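Local coordinates for periplasmic His/Glu/Gln/Arg/opine family-binding protein (Silicibacter pomeroyi, PDB 3I6V) that binds lysine in the cleft between two lobes, probably as the periplasmic receptor of an amino-acid ABC transporter, at residues G10-Y15 / N51-I56; T92-V97 / A148-R153; T99-D104 / M168-D173; I108-T113 / V129-P134. All coordinates share one frame; numbering follows the deposited sequence.

Overall arrangement
Contacts 1 and 4 meet at the bound lysine, their centres about 15 Å apart: Glu-12 of the first and Gln-112 of the second grip its ammonium group and are bonded to each other. Contact 1 is buried and rests mostly on side chains of loops at strand ends, whereas contacts 2 and 4, partly buried, are backbone ladders in one mixed sheet, joined where strand 148-152 pairs with strand 108-112. Contact 3 lies at the surface, about 22 Å from the chain's centre, and consists of van der Waals packing. Its loop 99-104 follows strand 93-98 of contact 2, and strand 168-170 pairs with that strand; Asp-173 links the two contacts through Arg-153 and Ser-95.

Contact 1 of 4, residues G10-Y15 / N51-I56. With LYS (lysine), chain B.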
loop_
_atom_site.group_PDB
_atom_site.type_symbol
_atom_site.label_atom_id
_atom_site.label_comp_id
_atom_site.label_asym_id
_atom_site.label_seq_id
_atom_site.Cartn_x
_atom_site.Cartn_y
_atom_site.Cartn_z
ATOM N N GLY A 10 -9.851 -7.877 -3.980
ATOM C CA GLY A 10 -8.559 -8.494 -3.679
ATOM C C GLY A 10 -7.639 -7.569 -2.876
ATOM O O GLY A 10 -7.460 -6.392 -3.223
ATOM N N THR A 11 -7.035 -8.108 -1.812
ATOM C CA THR A 11 -6.093 -7.381 -0.997
ATOM C C THR A 11 -4.977 -8.310 -0.528
ATOM O O THR A 11 -5.094 -9.562 -0.648
ATOM C CB THR A 11 -6.781 -6.626 0.175
ATOM O OG1 THR A 11 -5.874 -5.647 0.704
ATOM C CG2 THR A 11 -7.260 -7.573 1.309
ATOM N N GLU A 12 -3.894 -7.699 -0.027
ATOM C CA GLU A 12 -2.727 -8.444 0.408
ATOM C C GLU A 12 -2.956 -9.085 1.802
ATOM O O GLU A 12 -2.499 -10.183 2.042
ATOM C CB GLU A 12 -1.506 -7.526 0.475
ATOM C CG GLU A 12 -0.197 -8.235 0.751
ATOM C CD GLU A 12 1.025 -7.282 0.839
ATOM O OE1 GLU A 12 0.866 -6.035 0.859
ATOM O OE2 GLU A 12 2.154 -7.798 0.909
ATOM N N GLY A 13 -3.600 -8.359 2.709
ATOM C CA GLY A 13 -3.842 -8.877 4.063
ATOM C C GLY A 13 -2.587 -8.920 4.928
ATOM O O GLY A 13 -2.511 -9.690 5.897
ATOM N N ALA A 14 -1.608 -8.082 4.607
ATOM C CA ALA A 14 -0.338 -8.090 5.324
ATOM C C ALA A 14 0.329 -6.729 5.335
ATOM O O ALA A 14 1.548 -6.627 5.381
ATOM C CB ALA A 14 0.607 -9.179 4.739
ATOM N N TYR A 15 -0.468 -5.671 5.328
ATOM C CA TYR A 15 0.116 -4.348 5.127
ATOM C C TYR A 15 -0.566 -3.329 6.025
ATOM O O TYR A 15 -1.227 -2.407 5.528
ATOM C CB TYR A 15 -0.013 -3.973 3.626
ATOM C CG TYR A 15 0.758 -2.748 3.186
ATOM C CD1 TYR A 15 2.063 -2.488 3.674
ATOM C CD2 TYR A 15 0.194 -1.851 2.268
ATOM C CE1 TYR A 15 2.801 -1.357 3.236
ATOM C CE2 TYR A 15 0.924 -0.711 1.825
ATOM C CZ TYR A 15 2.215 -0.475 2.330
ATOM O OH TYR A 15 2.921 0.614 1.910
ATOM N N ASN A 51 -4.689 -12.180 -1.280
ATOM C CA ASN A 51 -3.743 -12.700 -2.254
ATOM C C ASN A 51 -2.364 -12.138 -1.948
ATOM O O ASN A 51 -2.274 -10.972 -1.580
ATOM C CB ASN A 51 -4.173 -12.299 -3.696
ATOM C CG ASN A 51 -3.470 -13.113 -4.754
ATOM O OD1 ASN A 51 -4.024 -14.076 -5.259
ATOM N ND2 ASN A 51 -2.239 -12.763 -5.069
ATOM N N ASP A 52 -1.299 -12.934 -2.109
ATOM C CA ASP A 52 0.043 -12.427 -1.828
ATOM C C ASP A 52 0.356 -11.288 -2.830
ATOM O O ASP A 52 -0.118 -11.287 -3.987
ATOM C CB ASP A 52 1.129 -13.526 -1.972
ATOM C CG ASP A 52 0.994 -14.666 -0.918
ATOM O OD1 ASP A 52 1.556 -15.743 -1.159
ATOM O OD2 ASP A 52 0.330 -14.495 0.123
ATOM N N TRP A 53 1.174 -10.358 -2.362
ATOM C CA TRP A 53 1.582 -9.197 -3.151
ATOM C C TRP A 53 2.264 -9.575 -4.462
ATOM O O TRP A 53 1.913 -9.030 -5.509
ATOM C CB TRP A 53 2.471 -8.276 -2.313
ATOM C CG TRP A 53 2.894 -7.054 -3.087
ATOM C CD1 TRP A 53 4.073 -6.883 -3.753
ATOM C CD2 TRP A 53 2.105 -5.884 -3.347
ATOM N NE1 TRP A 53 4.090 -5.655 -4.377
ATOM C CE2 TRP A 53 2.895 -5.020 -4.139
ATOM C CE3 TRP A 53 0.815 -5.460 -2.945
ATOM C CZ2 TRP A 53 2.445 -3.757 -4.553
ATOM C CZ3 TRP A 53 0.362 -4.200 -3.351
ATOM C CH2 TRP A 53 1.178 -3.361 -4.140
ATOM N N ASP A 54 3.195 -10.538 -4.420
ATOM C CA ASP A 54 3.970 -10.955 -5.610
ATOM C C ASP A 54 3.097 -11.305 -6.807
ATOM O O ASP A 54 3.446 -11.015 -7.965
ATOM C CB ASP A 54 4.868 -12.169 -5.303
ATOM C CG ASP A 54 5.958 -11.853 -4.272
ATOM O OD1 ASP A 54 6.065 -10.676 -3.864
ATOM O OD2 ASP A 54 6.710 -12.786 -3.844
ATOM N N SER A 55 1.942 -11.891 -6.544
ATOM C CA SER A 55 1.113 -12.350 -7.642
ATOM C C SER A 55 -0.240 -11.587 -7.706
ATOM O O SER A 55 -1.139 -12.028 -8.395
ATOM C CB SER A 55 0.871 -13.875 -7.470
ATOM O OG SER A 55 0.191 -14.114 -6.231
ATOM N N ILE A 56 -0.383 -10.458 -6.999
ATOM C CA ILE A 56 -1.695 -9.797 -6.892
ATOM C C ILE A 56 -2.169 -9.222 -8.241
ATOM O O ILE A 56 -3.375 -9.217 -8.532
ATOM C CB ILE A 56 -1.732 -8.742 -5.739
ATOM C CG1 ILE A 56 -3.165 -8.483 -5.287
ATOM C CG2 ILE A 56 -0.909 -7.442 -6.106
ATOM C CD1 ILE A 56 -3.250 -7.894 -3.850
HETATM N N LYS B . 2.656 1.996 -2.636
HETATM C CA LYS B . 3.875 1.182 -2.954
HETATM C C LYS B . 3.744 0.510 -4.303
HETATM O O LYS B . 2.654 0.563 -4.890
HETATM C CB LYS B . 4.118 0.118 -1.854
HETATM C CG LYS B . 3.060 -0.983 -1.772
HETATM C CD LYS B . 3.382 -1.944 -0.575
HETATM C CE LYS B . 2.383 -3.155 -0.473
HETATM N NZ LYS B . 2.694 -3.996 0.793
HETATM O OXT LYS B . 4.719 -0.112 -4.813
HETATM O O HOH W 1 2.190 -10.376 0.369
#
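Glu-12 and Trp-53 meet in the ligand pocket of this family 3 solute-binding protein, where loops following the parallel strands 7-11 and 46-50 build part of the lysine site. Their side chains pass at a slant, carboxylate and indole planes 38° apart, with Glu-12 OE2 lying 3.3 Å from Trp-53 CB. The Glu-12 chain runs out fully extended, CG anti to the backbone N (chi1 -173°), which carries its carboxylate past the indole to the ligand. There the two oxygens divide the work: OE1 accepts the ammonium NZ of the bound lysine at 2.7 Å, while OE2 accepts a hydrogen bond from a water, which in turn accepts one from Trp-53 N, and also receives Gln-112 NE2. The indole lies between two aliphatic groups, lysine CE over one face and Ile-56 CG2 over the other, both displaced toward the rim; its NE1 is bonded to Ala-114 O. Tyr-15 presents the face of its ring to the charge, with lysine NZ 3.2 Å above the ring plane and over its centre, a cation-pi arrangement. A leucine at Tyr-15 would probably deprive the ammonium of this aromatic face and leave the lysine chain less firmly sandwiched against Trp-53. Beneath the pocket, the strand pairing ends with Asn-51 N donating to Thr-11 O at 2.7 Å, and Asn-51 O receives the CA-H of Glu-12 at an almost straight 175°.

Contact 2 of 4, residues T92-V97 / A148-R153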
loop_
_atom_site.group_PDB
_atom_site.type_symbol
_atom_site.label_atom_id
_atom_site.label_comp_id
_atom_site.label_asym_id
_atom_site.label_seq_id
_atom_site.Cartn_x
_atom_site.Cartn_y
_atom_site.Cartn_z
ATOM N N THR A 92 1.894 9.884 -0.799
ATOM C CA THR A 92 2.678 10.099 0.447
ATOM C C THR A 92 4.126 9.596 0.299
ATOM O O THR A 92 4.434 8.823 -0.604
ATOM C CB THR A 92 1.981 9.529 1.711
ATOM O OG1 THR A 92 1.670 8.149 1.504
ATOM C CG2 THR A 92 0.660 10.305 2.034
ATOM N N ALA A 93 5.009 10.033 1.188
ATOM C CA ALA A 93 6.422 9.809 0.996
ATOM C C ALA A 93 6.842 8.356 1.193
ATOM O O ALA A 93 6.101 7.540 1.772
ATOM C CB ALA A 93 7.229 10.735 1.914
ATOM N N SER A 94 8.032 8.052 0.701
ATOM C CA SER A 94 8.764 6.851 1.077
ATOM C C SER A 94 9.947 7.288 1.942
ATOM O O SER A 94 10.438 8.434 1.805
ATOM C CB SER A 94 9.246 6.131 -0.162
ATOM O OG SER A 94 8.147 5.614 -0.893
ATOM N N SER A 95 10.409 6.402 2.824
ATOM C CA SER A 95 11.433 6.750 3.821
ATOM C C SER A 95 12.328 5.575 4.110
ATOM O O SER A 95 11.962 4.420 3.847
ATOM C CB SER A 95 10.798 7.169 5.149
ATOM O OG SER A 95 9.834 8.174 4.973
ATOM N N TYR A 96 13.508 5.877 4.653
ATOM C CA TYR A 96 14.437 4.857 5.103
ATOM C C TYR A 96 14.271 4.660 6.605
ATOM O O TYR A 96 14.089 5.621 7.355
ATOM C CB TYR A 96 15.890 5.218 4.821
ATOM C CG TYR A 96 16.267 5.322 3.366
ATOM C CD1 TYR A 96 16.111 6.531 2.675
ATOM C CD2 TYR A 96 16.792 4.226 2.686
ATOM C CE1 TYR A 96 16.464 6.642 1.315
ATOM C CE2 TYR A 96 17.154 4.324 1.355
ATOM C CZ TYR A 96 16.987 5.528 0.681
ATOM O OH TYR A 96 17.349 5.587 -0.628
ATOM N N VAL A 97 14.367 3.412 7.023
ATOM C CA VAL A 97 14.357 3.079 8.458
ATOM C C VAL A 97 15.516 2.161 8.779
ATOM O O VAL A 97 15.828 1.256 8.016
ATOM C CB VAL A 97 13.008 2.479 8.943
ATOM C CG1 VAL A 97 13.191 1.733 10.298
ATOM C CG2 VAL A 97 12.012 3.578 9.136
ATOM N N ALA A 148 19.281 -0.997 6.000
ATOM C CA ALA A 148 18.069 -0.221 6.185
ATOM C C ALA A 148 16.947 -0.811 5.326
ATOM O O ALA A 148 17.180 -1.670 4.484
ATOM C CB ALA A 148 18.303 1.262 5.822
ATOM N N VAL A 149 15.742 -0.341 5.562
ATOM C CA VAL A 149 14.597 -0.702 4.729
ATOM C C VAL A 149 14.081 0.597 4.120
ATOM O O VAL A 149 14.039 1.631 4.803
ATOM C CB VAL A 149 13.464 -1.404 5.547
ATOM C CG1 VAL A 149 13.108 -0.571 6.789
ATOM C CG2 VAL A 149 12.222 -1.632 4.673
ATOM N N PHE A 150 13.674 0.532 2.851
ATOM C CA PHE A 150 13.044 1.679 2.176
ATOM C C PHE A 150 11.609 1.285 1.842
ATOM O O PHE A 150 11.385 0.320 1.120
ATOM C CB PHE A 150 13.844 2.005 0.907
ATOM C CG PHE A 150 13.393 3.257 0.183
ATOM C CD1 PHE A 150 13.484 4.512 0.798
ATOM C CD2 PHE A 150 12.905 3.171 -1.127
ATOM C CE1 PHE A 150 13.082 5.674 0.111
ATOM C CE2 PHE A 150 12.505 4.302 -1.834
ATOM C CZ PHE A 150 12.592 5.566 -1.218
ATOM N N ALA A 151 10.646 2.032 2.373
ATOM C CA ALA A 151 9.246 1.645 2.296
ATOM C C ALA A 151 8.367 2.847 2.438
ATOM O O ALA A 151 8.836 3.955 2.678
ATOM C CB ALA A 151 8.907 0.610 3.450
ATOM N N ASP A 152 7.070 2.618 2.330
ATOM C CA ASP A 152 6.092 3.675 2.459
ATOM C C ASP A 152 6.143 4.245 3.868
ATOM O O ASP A 152 6.189 3.467 4.866
ATOM C CB ASP A 152 4.731 3.082 2.197
ATOM C CG ASP A 152 3.647 4.074 2.292
ATOM O OD1 ASP A 152 3.431 4.815 1.303
ATOM O OD2 ASP A 152 2.971 4.068 3.353
ATOM N N ARG A 153 6.146 5.579 3.955
ATOM C CA ARG A 153 6.289 6.266 5.221
ATOM C C ARG A 153 5.113 5.937 6.148
ATOM O O ARG A 153 5.309 5.759 7.361
ATOM C CB ARG A 153 6.401 7.789 5.055
ATOM C CG ARG A 153 6.686 8.507 6.405
ATOM C CD ARG A 153 6.934 10.033 6.279
ATOM N NE ARG A 153 7.037 10.556 7.631
ATOM C CZ ARG A 153 8.156 10.569 8.350
ATOM N NH1 ARG A 153 9.314 10.148 7.840
ATOM N NH2 ARG A 153 8.121 11.043 9.583
#
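Ser-95 and Ala-151 exchange two backbone hydrogen bonds at the middle of an antiparallel ladder, Ser-95 N to Ala-151 O at 2.9 Å and Ala-151 N to Ser-95 O at 3.1 Å, and Val-97 and Val-149 form the next hydrogen-bonded pair. The inward-facing N-H and C=O groups of these four residues are thus satisfied across the contact. The strand axes run 161° apart. Past the end of the ladder Arg-153 N, in the first turn of helix 153-162, donates to Ala-93 O at 2.9 Å, with the donor tilted 30° from the carbonyl plane.

Polar side chains find their partners mostly beyond the two strands. Ser-94 OG bonds Gln-117 NE2. Ser-95 OG bonds Asp-173 OD1, the same oxygen that forms a salt bridge with Arg-153 NH1; Ser-95 OG meanwhile packs 3.5 Å from Arg-153 CB. The Arg-153 chain, extended from CG to NE, runs past this hydroxyl and also makes a cation-pi contact with Phe-169. Asp-152 is the N-cap of the helix, its OD2 receiving Tyr-155 N as well as bonding Tyr-18 OH.

Apolar contacts fill both faces of the sheet. Phe-150 CD1 stands 3.5 Å above the Tyr-96 ring, over its centre, the planes 38° apart, while Val-97 CB meets Val-149 CG1 at 3.7 Å. Helix 116-123 covers the Tyr-96 and Phe-150 face, and helix 153-162 the valine face. Strand 148-152 continues the sheet to strand 108-112, and strand 93-98 to strands 168-170 and 172-175.

Contact 3 of 4, residues T99-D104 / M168-D173; sequences TSDGAD and MFVGDD
Residues 99-104 leave strand 93-98 through a type I turn from Ser-100 to Ala-103, closed by a weak bond from Ala-103 N to Ser-100 O, and lie against strand 168-170 with Thr-99 and Met-168 CA atoms 6.2 Å apart. Met-168 carries most of the contact. Its CG stands between the backbone N and the carbonyl carbon (chi1 61°), and further bends at chi2 and chi3 lay the thioether along the turn. The methyl end, CE, comes to 3.3 Å from Thr-99 O, while SD lies 3.2 Å from Asp-101 OD2 and 3.9 Å from Ser-100 C. The Asp-101 side chain crosses that of Met-168 at about a right angle, bringing one carboxylate oxygen onto the sulfur. Two residues along, Val-170 CG1 packs 3.5 Å from Ser-100 O and also approaches Asp-101 O. An alanine at Met-168 is likely to open a gap beneath the turn, taking away the thioether against which Thr-99 and the Asp-101 carboxylate rest. Strand 168-170 is itself bonded to strand 93-98, through Met-168 with Ala-98 and Val-170 with Tyr-96, so the turn packs against the neighbour of the strand it leaves. With methyl, methylene and sulfur set against oxygen atoms and no hydrogen bond between the segments, the contact depends on shape and van der Waals packing, and the exposed Asp-101 carboxylate is probably solvated.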
loop_
_atom_site.group_PDB
_atom_site.type_symbol
_atom_site.label_atom_id
_atom_site.label_comp_id
_atom_site.label_asym_id
_atom_site.label_seq_id
_atom_site.Cartn_x
_atom_site.Cartn_y
_atom_site.Cartn_z
ATOM N N THR A 99 18.452 0.735 12.265
ATOM C CA THR A 99 18.709 0.538 13.715
ATOM C C THR A 99 19.680 1.587 14.319
ATOM O O THR A 99 19.800 1.688 15.543
ATOM C CB THR A 99 19.229 -0.877 14.012
ATOM O OG1 THR A 99 20.469 -1.077 13.328
ATOM C CG2 THR A 99 18.229 -1.955 13.546
ATOM N N SER A 100 20.368 2.362 13.473
ATOM C CA SER A 100 21.201 3.485 13.959
ATOM C C SER A 100 21.138 4.679 13.014
ATOM O O SER A 100 20.815 4.531 11.836
ATOM C CB SER A 100 22.654 3.057 14.156
ATOM O OG SER A 100 23.274 2.802 12.907
ATOM N N ASP A 101 21.436 5.863 13.538
ATOM C CA ASP A 101 21.409 7.087 12.735
ATOM C C ASP A 101 22.436 7.090 11.597
ATOM O O ASP A 101 22.180 7.646 10.520
ATOM C CB ASP A 101 21.529 8.323 13.624
ATOM C CG ASP A 101 20.255 8.585 14.436
ATOM O OD1 ASP A 101 20.332 9.258 15.490
ATOM O OD2 ASP A 101 19.161 8.123 14.027
ATOM N N GLY A 102 23.561 6.419 11.812
ATOM C CA GLY A 102 24.625 6.380 10.813
ATOM C C GLY A 102 24.582 5.168 9.921
ATOM O O GLY A 102 25.617 4.749 9.387
ATOM N N ALA A 103 23.393 4.581 9.754
ATOM C CA ALA A 103 23.252 3.431 8.855
ATOM C C ALA A 103 23.675 3.843 7.455
ATOM O O ALA A 103 23.397 4.958 7.031
ATOM C CB ALA A 103 21.807 2.911 8.837
ATOM N N ASP A 104 24.364 2.940 6.767
ATOM C CA ASP A 104 24.811 3.171 5.408
ATOM C C ASP A 104 23.667 2.936 4.387
ATOM O O ASP A 104 23.392 1.796 3.972
ATOM C CB ASP A 104 26.002 2.255 5.111
ATOM C CG ASP A 104 26.532 2.416 3.709
ATOM O OD1 ASP A 104 26.191 3.417 3.031
ATOM O OD2 ASP A 104 27.275 1.516 3.269
ATOM N N MET A 168 14.485 3.558 13.697
ATOM C CA MET A 168 14.332 4.996 13.553
ATOM C C MET A 168 14.386 5.430 12.073
ATOM O O MET A 168 15.025 4.793 11.248
ATOM C CB MET A 168 15.425 5.725 14.362
ATOM C CG MET A 168 16.873 5.385 13.908
ATOM S SD MET A 168 18.083 5.428 15.288
ATOM C CE MET A 168 17.513 3.996 16.204
ATOM N N PHE A 169 13.728 6.536 11.767
ATOM C CA PHE A 169 13.888 7.159 10.443
ATOM C C PHE A 169 15.296 7.735 10.245
ATOM O O PHE A 169 15.845 8.382 11.145
ATOM C CB PHE A 169 12.854 8.256 10.262
ATOM C CG PHE A 169 11.445 7.739 10.080
ATOM C CD1 PHE A 169 10.453 8.021 11.027
ATOM C CD2 PHE A 169 11.112 6.974 8.945
ATOM C CE1 PHE A 169 9.133 7.541 10.852
ATOM C CE2 PHE A 169 9.794 6.488 8.751
ATOM C CZ PHE A 169 8.799 6.788 9.700
ATOM N N VAL A 170 15.877 7.477 9.073
ATOM C CA VAL A 170 17.171 8.039 8.695
ATOM C C VAL A 170 17.068 8.639 7.275
ATOM O O VAL A 170 16.239 8.201 6.454
ATOM C CB VAL A 170 18.292 6.965 8.782
ATOM C CG1 VAL A 170 18.458 6.497 10.220
ATOM C CG2 VAL A 170 17.967 5.765 7.919
ATOM N N GLY A 171 17.880 9.655 6.994
ATOM C CA GLY A 171 17.900 10.266 5.655
ATOM C C GLY A 171 16.670 11.122 5.416
ATOM O O GLY A 171 16.001 11.571 6.349
ATOM N N ASP A 172 16.360 11.362 4.153
ATOM C CA ASP A 172 15.248 12.250 3.834
ATOM C C ASP A 172 14.138 11.426 3.226
ATOM O O ASP A 172 14.415 10.416 2.615
ATOM C CB ASP A 172 15.712 13.303 2.822
ATOM C CG ASP A 172 16.916 14.101 3.328
ATOM O OD1 ASP A 172 18.057 13.803 2.893
ATOM O OD2 ASP A 172 16.717 14.992 4.177
ATOM N N ASP A 173 12.907 11.876 3.388
ATOM C CA ASP A 173 11.764 11.369 2.647
ATOM C C ASP A 173 11.965 11.484 1.113
ATOM O O ASP A 173 12.653 12.384 0.640
ATOM C CB ASP A 173 10.515 12.154 3.048
ATOM C CG ASP A 173 10.068 11.887 4.501
ATOM O OD1 ASP A 173 10.565 10.927 5.158
ATOM O OD2 ASP A 173 9.193 12.654 4.971
#

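Contact 4 of 4, residues I108-T113 / V129-P134; sequences IVAAQT and VEFATP. With LYS (lysine), chain B.
Gln-112 reaches beyond its own strand pairing to do two jobs with one amide: OE1 accepts the ammonium NZ of the bound lysine at 2.7 Å, and NE2 donates to Ala-132 O at 3.0 Å. The second bond is not made on a lone pair, since the donor sits 37° out of the carbonyl plane. With Glu-12 as second partner of NE2, the amide's rotation is fixed with its oxygen toward the ligand. The extended chain (chi1 -178°, chi2 170°) lies alongside Pro-134, whose CG packs 3.5 Å from both Gln-112 OE1 and the lysine NZ.

Behind this end the two strands pair in parallel, as expected of the beta-alpha-beta unit in which helix 116-123 connects strand 108-112 to strand 127-131. Val-129 bridges Val-109 O and Ala-111 N through its own N and O, and Phe-131 does likewise with Ala-111 O and Thr-113 N, the last at 2.9 Å. Thr-113 OG1 adds a weak bond to the same Phe-131 O and touches Glu-130 CB. On the face bearing Ala-110, its CB meets Phe-131 CE1 at 3.6 Å, while Ile-108 CG2 touches Val-129 CG1; helix 134-142 packs against the phenylalanine.

The chemistry thus changes along the strands, from apolar packing and backbone bonds to a polar tip. Because the Gln-112 amide is held at its nitrogen, its oxygen is presented to the ammonium as a neutral acceptor, an arrangement consistent with recognition of a cationic side chain.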
loop_
_atom_site.group_PDB
_atom_site.type_symbol
_atom_site.label_atom_id
_atom_site.label_comp_id
_atom_site.label_asym_id
_atom_site.label_seq_id
_atom_site.Cartn_x
_atom_site.Cartn_y
_atom_site.Cartn_z
ATOM N N ILE A 108 23.248 -2.295 1.944
ATOM C CA ILE A 108 22.210 -3.274 1.606
ATOM C C ILE A 108 20.868 -2.723 2.061
ATOM O O ILE A 108 20.650 -2.510 3.266
ATOM C CB ILE A 108 22.487 -4.654 2.245
ATOM C CG1 ILE A 108 23.716 -5.296 1.567
ATOM C CG2 ILE A 108 21.276 -5.545 2.094
ATOM C CD1 ILE A 108 24.419 -6.349 2.406
ATOM N N VAL A 109 19.978 -2.468 1.099
ATOM C CA VAL A 109 18.682 -1.896 1.443
ATOM C C VAL A 109 17.580 -2.898 1.102
ATOM O O VAL A 109 17.525 -3.425 -0.003
ATOM C CB VAL A 109 18.448 -0.473 0.834
ATOM C CG1 VAL A 109 17.103 0.098 1.287
ATOM C CG2 VAL A 109 19.539 0.505 1.286
ATOM N N ALA A 110 16.778 -3.227 2.111
ATOM C CA ALA A 110 15.649 -4.132 1.952
ATOM C C ALA A 110 14.448 -3.361 1.371
ATOM O O ALA A 110 14.190 -2.223 1.739
ATOM C CB ALA A 110 15.249 -4.744 3.310
ATOM N N ALA A 111 13.722 -4.008 0.469
ATOM C CA ALA A 111 12.451 -3.445 -0.026
ATOM C C ALA A 111 11.570 -4.610 -0.402
ATOM O O ALA A 111 12.055 -5.685 -0.809
ATOM C CB ALA A 111 12.673 -2.535 -1.258
ATOM N N GLN A 112 10.272 -4.406 -0.295
ATOM C CA GLN A 112 9.336 -5.407 -0.792
ATOM C C GLN A 112 9.410 -5.577 -2.305
ATOM O O GLN A 112 9.480 -4.587 -3.066
ATOM C CB GLN A 112 7.904 -5.088 -0.343
ATOM C CG GLN A 112 6.872 -6.156 -0.809
ATOM C CD GLN A 112 5.501 -5.977 -0.183
ATOM O OE1 GLN A 112 5.128 -4.889 0.208
ATOM N NE2 GLN A 112 4.758 -7.061 -0.069
ATOM N N THR A 113 9.347 -6.833 -2.749
ATOM C CA THR A 113 9.342 -7.158 -4.168
ATOM C C THR A 113 8.188 -6.474 -4.905
ATOM O O THR A 113 7.137 -6.268 -4.327
ATOM C CB THR A 113 9.180 -8.694 -4.399
ATOM O OG1 THR A 113 10.174 -9.384 -3.631
ATOM C CG2 THR A 113 9.435 -9.023 -5.801
ATOM N N VAL A 129 17.979 -5.797 -1.752
ATOM C CA VAL A 129 17.456 -7.138 -1.493
ATOM C C VAL A 129 15.918 -7.090 -1.347
ATOM O O VAL A 129 15.361 -6.305 -0.557
ATOM C CB VAL A 129 18.187 -7.857 -0.285
ATOM C CG1 VAL A 129 18.110 -7.014 0.983
ATOM C CG2 VAL A 129 17.628 -9.272 -0.045
ATOM N N GLU A 130 15.249 -7.939 -2.117
ATOM C CA GLU A 130 13.779 -7.976 -2.160
ATOM C C GLU A 130 13.187 -9.059 -1.274
ATOM O O GLU A 130 13.702 -10.159 -1.257
ATOM C CB GLU A 130 13.336 -8.224 -3.595
ATOM C CG GLU A 130 13.623 -7.024 -4.472
ATOM C CD GLU A 130 13.129 -7.197 -5.899
ATOM O OE1 GLU A 130 12.016 -6.722 -6.203
ATOM O OE2 GLU A 130 13.866 -7.765 -6.731
ATOM N N PHE A 131 12.095 -8.739 -0.578
ATOM C CA PHE A 131 11.363 -9.680 0.265
ATOM C C PHE A 131 9.889 -9.707 -0.133
ATOM O O PHE A 131 9.324 -8.679 -0.524
ATOM C CB PHE A 131 11.482 -9.264 1.752
ATOM C CG PHE A 131 12.879 -9.327 2.251
ATOM C CD1 PHE A 131 13.727 -8.212 2.147
ATOM C CD2 PHE A 131 13.397 -10.534 2.720
ATOM C CE1 PHE A 131 15.047 -8.276 2.556
ATOM C CE2 PHE A 131 14.734 -10.611 3.136
ATOM C CZ PHE A 131 15.557 -9.476 3.050
ATOM N N ALA A 132 9.274 -10.879 0.003
ATOM C CA ALA A 132 7.881 -11.108 -0.410
ATOM C C ALA A 132 6.880 -10.285 0.385
ATOM O O ALA A 132 5.849 -9.867 -0.163
ATOM C CB ALA A 132 7.539 -12.635 -0.324
ATOM N N THR A 133 7.142 -10.037 1.670
ATOM C CA THR A 133 6.123 -9.395 2.503
ATOM C C THR A 133 6.703 -8.180 3.190
ATOM O O THR A 133 7.926 -8.091 3.331
ATOM C CB THR A 133 5.576 -10.358 3.609
ATOM O OG1 THR A 133 6.606 -10.555 4.586
ATOM C CG2 THR A 133 5.081 -11.722 3.018
ATOM N N PRO A 134 5.851 -7.247 3.651
ATOM C CA PRO A 134 6.383 -6.069 4.335
ATOM C C PRO A 134 7.091 -6.439 5.668
ATOM O O PRO A 134 8.175 -5.926 5.987
ATOM C CB PRO A 134 5.127 -5.251 4.615
ATOM C CG PRO A 134 4.136 -5.683 3.498
ATOM C CD PRO A 134 4.385 -7.176 3.515
HETATM N N LYS B . 2.656 1.996 -2.636
HETATM C CA LYS B . 3.875 1.182 -2.954
HETATM C C LYS B . 3.744 0.510 -4.303
HETATM O O LYS B . 2.654 0.563 -4.890
HETATM C CB LYS B . 4.118 0.118 -1.854
HETATM C CG LYS B . 3.060 -0.983 -1.772
HETATM C CD LYS B . 3.382 -1.944 -0.575
HETATM C CE LYS B . 2.383 -3.155 -0.473
HETATM N NZ LYS B . 2.694 -3.996 0.793
HETATM O OXT LYS B . 4.719 -0.112 -4.813
#